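Local coordinates for protein membrane-bound lytic murein transglycosylase A (Burkholderia pseudomallei, PDB 6QK4) that probably cleaves the glycosidic bond between N-acetylmuramic acid and N-acetylglucosamine in peptidoglycan, leaving a 1,6-anhydro end on the muramic acid, at residues Gln19-Trp30 / Thr88-Leu99. Sequence-based numbering, arbitrary orientation.
Sequences QIAAARLTPVAW and TPFQFANNDGTL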
# COMPACT_ATOMS: atom_id res chain seq x y z
N GLN A 19 -4.11 17.66 -20.46
CA GLN A 19 -4.16 19.10 -20.21
C GLN A 19 -2.87 19.64 -19.58
O GLN A 19 -2.06 18.92 -18.99
CB GLN A 19 -5.34 19.45 -19.31
CG GLN A 19 -6.71 19.06 -20.02
CD GLN A 19 -7.90 19.16 -19.08
OE1 GLN A 19 -7.80 18.84 -17.91
NE2 GLN A 19 -9.06 19.67 -19.61
N ILE A 20 -2.65 20.93 -19.78
CA ILE A 20 -1.41 21.56 -19.29
C ILE A 20 -1.72 22.86 -18.58
O ILE A 20 -2.80 23.46 -18.70
CB ILE A 20 -0.40 21.82 -20.44
CG1 ILE A 20 -0.97 22.87 -21.38
CG2 ILE A 20 -0.02 20.50 -21.20
CD1 ILE A 20 0.02 23.33 -22.46
N ALA A 21 -0.74 23.31 -17.79
CA ALA A 21 -0.91 24.51 -16.97
C ALA A 21 0.39 25.33 -16.98
O ALA A 21 1.48 24.80 -17.17
CB ALA A 21 -1.27 24.17 -15.50
N ALA A 22 0.23 26.65 -16.78
CA ALA A 22 1.33 27.61 -16.86
C ALA A 22 2.12 27.76 -15.55
O ALA A 22 3.21 28.33 -15.56
CB ALA A 22 0.73 28.96 -17.28
N ALA A 23 1.62 27.21 -14.44
CA ALA A 23 2.29 27.29 -13.15
C ALA A 23 2.27 25.93 -12.48
O ALA A 23 1.39 25.09 -12.72
CB ALA A 23 1.63 28.33 -12.24
N ARG A 24 3.25 25.73 -11.59
CA ARG A 24 3.32 24.52 -10.75
C ARG A 24 2.09 24.37 -9.83
O ARG A 24 1.52 23.26 -9.69
CB ARG A 24 4.61 24.60 -9.93
CG ARG A 24 4.73 23.60 -8.78
CD ARG A 24 5.02 22.24 -9.34
NE ARG A 24 6.00 21.47 -8.53
CZ ARG A 24 6.49 20.30 -8.90
NH1 ARG A 24 6.08 19.72 -10.05
NH2 ARG A 24 7.41 19.67 -8.12
N LEU A 25 1.67 25.46 -9.18
CA LEU A 25 0.49 25.50 -8.31
C LEU A 25 -0.43 26.64 -8.73
O LEU A 25 -0.02 27.81 -8.70
CB LEU A 25 0.88 25.68 -6.82
CG LEU A 25 1.51 24.41 -6.20
CD1 LEU A 25 2.35 24.80 -4.95
CD2 LEU A 25 0.42 23.34 -5.85
N THR A 26 -1.68 26.32 -9.00
CA THR A 26 -2.67 27.31 -9.43
C THR A 26 -3.86 27.24 -8.49
O THR A 26 -4.60 26.24 -8.51
CB THR A 26 -3.15 27.06 -10.86
OG1 THR A 26 -2.03 26.93 -11.75
CG2 THR A 26 -4.05 28.26 -11.31
N PRO A 27 -4.13 28.27 -7.68
CA PRO A 27 -5.34 28.23 -6.84
C PRO A 27 -6.62 28.20 -7.67
O PRO A 27 -6.75 28.90 -8.69
CB PRO A 27 -5.26 29.55 -6.04
CG PRO A 27 -4.48 30.50 -7.00
CD PRO A 27 -3.43 29.59 -7.65
N VAL A 28 -7.57 27.39 -7.23
CA VAL A 28 -8.86 27.29 -7.91
C VAL A 28 -9.96 27.30 -6.84
O VAL A 28 -9.71 27.16 -5.65
CB VAL A 28 -8.97 26.05 -8.80
CG1 VAL A 28 -7.85 26.00 -9.84
CG2 VAL A 28 -8.89 24.77 -7.90
N ALA A 29 -11.21 27.52 -7.28
CA ALA A 29 -12.31 27.42 -6.34
C ALA A 29 -12.64 25.94 -6.11
O ALA A 29 -12.36 25.09 -6.95
CB ALA A 29 -13.57 28.12 -6.89
N TRP A 30 -13.25 25.64 -4.97
CA TRP A 30 -13.68 24.26 -4.77
C TRP A 30 -14.62 23.80 -5.89
O TRP A 30 -14.62 22.64 -6.27
CB TRP A 30 -14.31 24.09 -3.38
CG TRP A 30 -13.26 23.99 -2.31
CD1 TRP A 30 -12.84 24.95 -1.45
CD2 TRP A 30 -12.47 22.82 -2.05
NE1 TRP A 30 -11.84 24.43 -0.62
CE2 TRP A 30 -11.61 23.13 -0.98
CE3 TRP A 30 -12.44 21.55 -2.59
CZ2 TRP A 30 -10.68 22.20 -0.46
CZ3 TRP A 30 -11.50 20.63 -2.08
CH2 TRP A 30 -10.66 20.97 -1.01
N THR A 88 -7.58 25.99 0.81
CA THR A 88 -7.72 26.32 -0.59
C THR A 88 -7.09 25.22 -1.45
O THR A 88 -5.94 24.84 -1.19
CB THR A 88 -7.03 27.67 -0.89
OG1 THR A 88 -7.74 28.70 -0.16
CG2 THR A 88 -7.16 28.03 -2.38
N PRO A 89 -7.76 24.76 -2.49
CA PRO A 89 -7.12 23.79 -3.39
C PRO A 89 -6.31 24.44 -4.51
O PRO A 89 -6.70 25.44 -5.09
CB PRO A 89 -8.33 23.01 -3.94
CG PRO A 89 -9.45 24.13 -4.07
CD PRO A 89 -9.12 25.13 -2.93
N PHE A 90 -5.15 23.83 -4.83
CA PHE A 90 -4.27 24.34 -5.88
C PHE A 90 -4.06 23.24 -6.90
O PHE A 90 -3.48 22.20 -6.59
CB PHE A 90 -2.89 24.76 -5.37
CG PHE A 90 -2.91 26.04 -4.55
CD1 PHE A 90 -3.47 26.02 -3.29
CD2 PHE A 90 -2.34 27.25 -5.02
CE1 PHE A 90 -3.53 27.16 -2.50
CE2 PHE A 90 -2.37 28.40 -4.20
CZ PHE A 90 -2.98 28.34 -2.96
N GLN A 91 -4.50 23.49 -8.13
CA GLN A 91 -4.19 22.52 -9.21
C GLN A 91 -2.68 22.34 -9.34
O GLN A 91 -1.93 23.32 -9.36
CB GLN A 91 -4.85 23.05 -10.52
CG GLN A 91 -4.32 22.35 -11.77
CD GLN A 91 -4.65 23.14 -13.00
OE1 GLN A 91 -5.74 23.00 -13.55
NE2 GLN A 91 -3.72 23.98 -13.42
N PHE A 92 -2.20 21.08 -9.35
CA PHE A 92 -0.77 20.77 -9.25
C PHE A 92 -0.26 20.22 -10.57
O PHE A 92 -0.81 19.23 -11.10
CB PHE A 92 -0.58 19.72 -8.16
CG PHE A 92 0.86 19.39 -7.85
CD1 PHE A 92 1.78 20.40 -7.66
CD2 PHE A 92 1.25 18.07 -7.73
CE1 PHE A 92 3.13 20.08 -7.31
CE2 PHE A 92 2.60 17.75 -7.43
CZ PHE A 92 3.52 18.75 -7.21
N ALA A 93 0.76 20.86 -11.14
CA ALA A 93 1.33 20.38 -12.38
C ALA A 93 2.76 19.87 -12.23
O ALA A 93 3.52 20.30 -11.34
CB ALA A 93 1.29 21.48 -13.45
N ASN A 94 3.13 18.96 -13.13
CA ASN A 94 4.52 18.55 -13.30
C ASN A 94 5.39 19.74 -13.74
O ASN A 94 4.92 20.73 -14.27
CB ASN A 94 4.61 17.45 -14.36
CG ASN A 94 4.03 16.15 -13.87
OD1 ASN A 94 4.44 15.66 -12.82
ND2 ASN A 94 3.05 15.61 -14.61
N ASN A 95 6.70 19.62 -13.54
CA ASN A 95 7.53 20.79 -13.89
C ASN A 95 7.57 21.04 -15.40
O ASN A 95 7.87 22.17 -15.84
CB ASN A 95 8.94 20.63 -13.33
CG ASN A 95 9.00 20.93 -11.82
OD1 ASN A 95 8.42 21.92 -11.35
ND2 ASN A 95 9.68 20.06 -11.06
N ASP A 96 7.18 20.05 -16.22
CA ASP A 96 7.07 20.31 -17.65
C ASP A 96 5.71 20.91 -18.06
O ASP A 96 5.44 21.07 -19.25
CB ASP A 96 7.37 19.02 -18.42
CG ASP A 96 6.31 17.95 -18.24
OD1 ASP A 96 5.26 18.18 -17.62
OD2 ASP A 96 6.54 16.83 -18.75
N GLY A 97 4.87 21.28 -17.09
CA GLY A 97 3.56 21.87 -17.37
C GLY A 97 2.39 20.89 -17.50
O GLY A 97 1.22 21.32 -17.46
N THR A 98 2.65 19.59 -17.59
CA THR A 98 1.56 18.62 -17.82
C THR A 98 0.83 18.37 -16.50
O THR A 98 1.43 18.37 -15.43
CB THR A 98 2.04 17.29 -18.40
OG1 THR A 98 3.00 16.63 -17.55
CG2 THR A 98 2.62 17.46 -19.79
N LEU A 99 -0.48 18.12 -16.59
CA LEU A 99 -1.25 17.83 -15.37
C LEU A 99 -1.42 16.34 -15.12
O LEU A 99 -1.58 15.96 -13.97
CB LEU A 99 -2.65 18.47 -15.42
CG LEU A 99 -2.63 20.04 -15.51
CD1 LEU A 99 -4.05 20.55 -15.69
CD2 LEU A 99 -2.10 20.57 -14.17
O HOH W 1 -1.13 24.31 -11.80
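T26 and Q91 form the hydrogen-bonded pair at the middle of a short antiparallel pairing: T26 N gives to Q91 O (3.0 Å) and Q91 N returns a bond to T26 O (2.8 Å). Outward from this pair, A93 N binds R24 O and V28 N binds P89 O. Beyond the intervening loop the backbones meet again, where A21 N reaches G97 O and L99 N reaches Q19 O. Beside the T26-Q91 pair one water bridges the segments, donating to A23 O and Q91 O while accepting from T26 OG1 and Q91 NE2.

The arrangement illustrates how a sheet edge is extended by an N-terminal segment: strand 25-27 adds to strand 87-92, whose other side pairs with strand 336-346. G97 closes a type I turn from N94, and D96 OD1 receives T98 N in an Asx turn.

Among polar side chains, R24 stands out. With CG anti to the backbone N (chi1 168°) and further bends along the chain, its NH1 meets a lone pair of A93 O at 2.9 Å. F92 CE1 and N95 OD1 lie over opposite faces of the guanidinium.

P27 CB sits over the F90 ring face, 4.0 Å from its centroid, a CH-pi contact; L25 CD2 wedges between F90 CB and F92 CD1. P89 lies over the indole of W30, whose NE1 is bonded to F87 O.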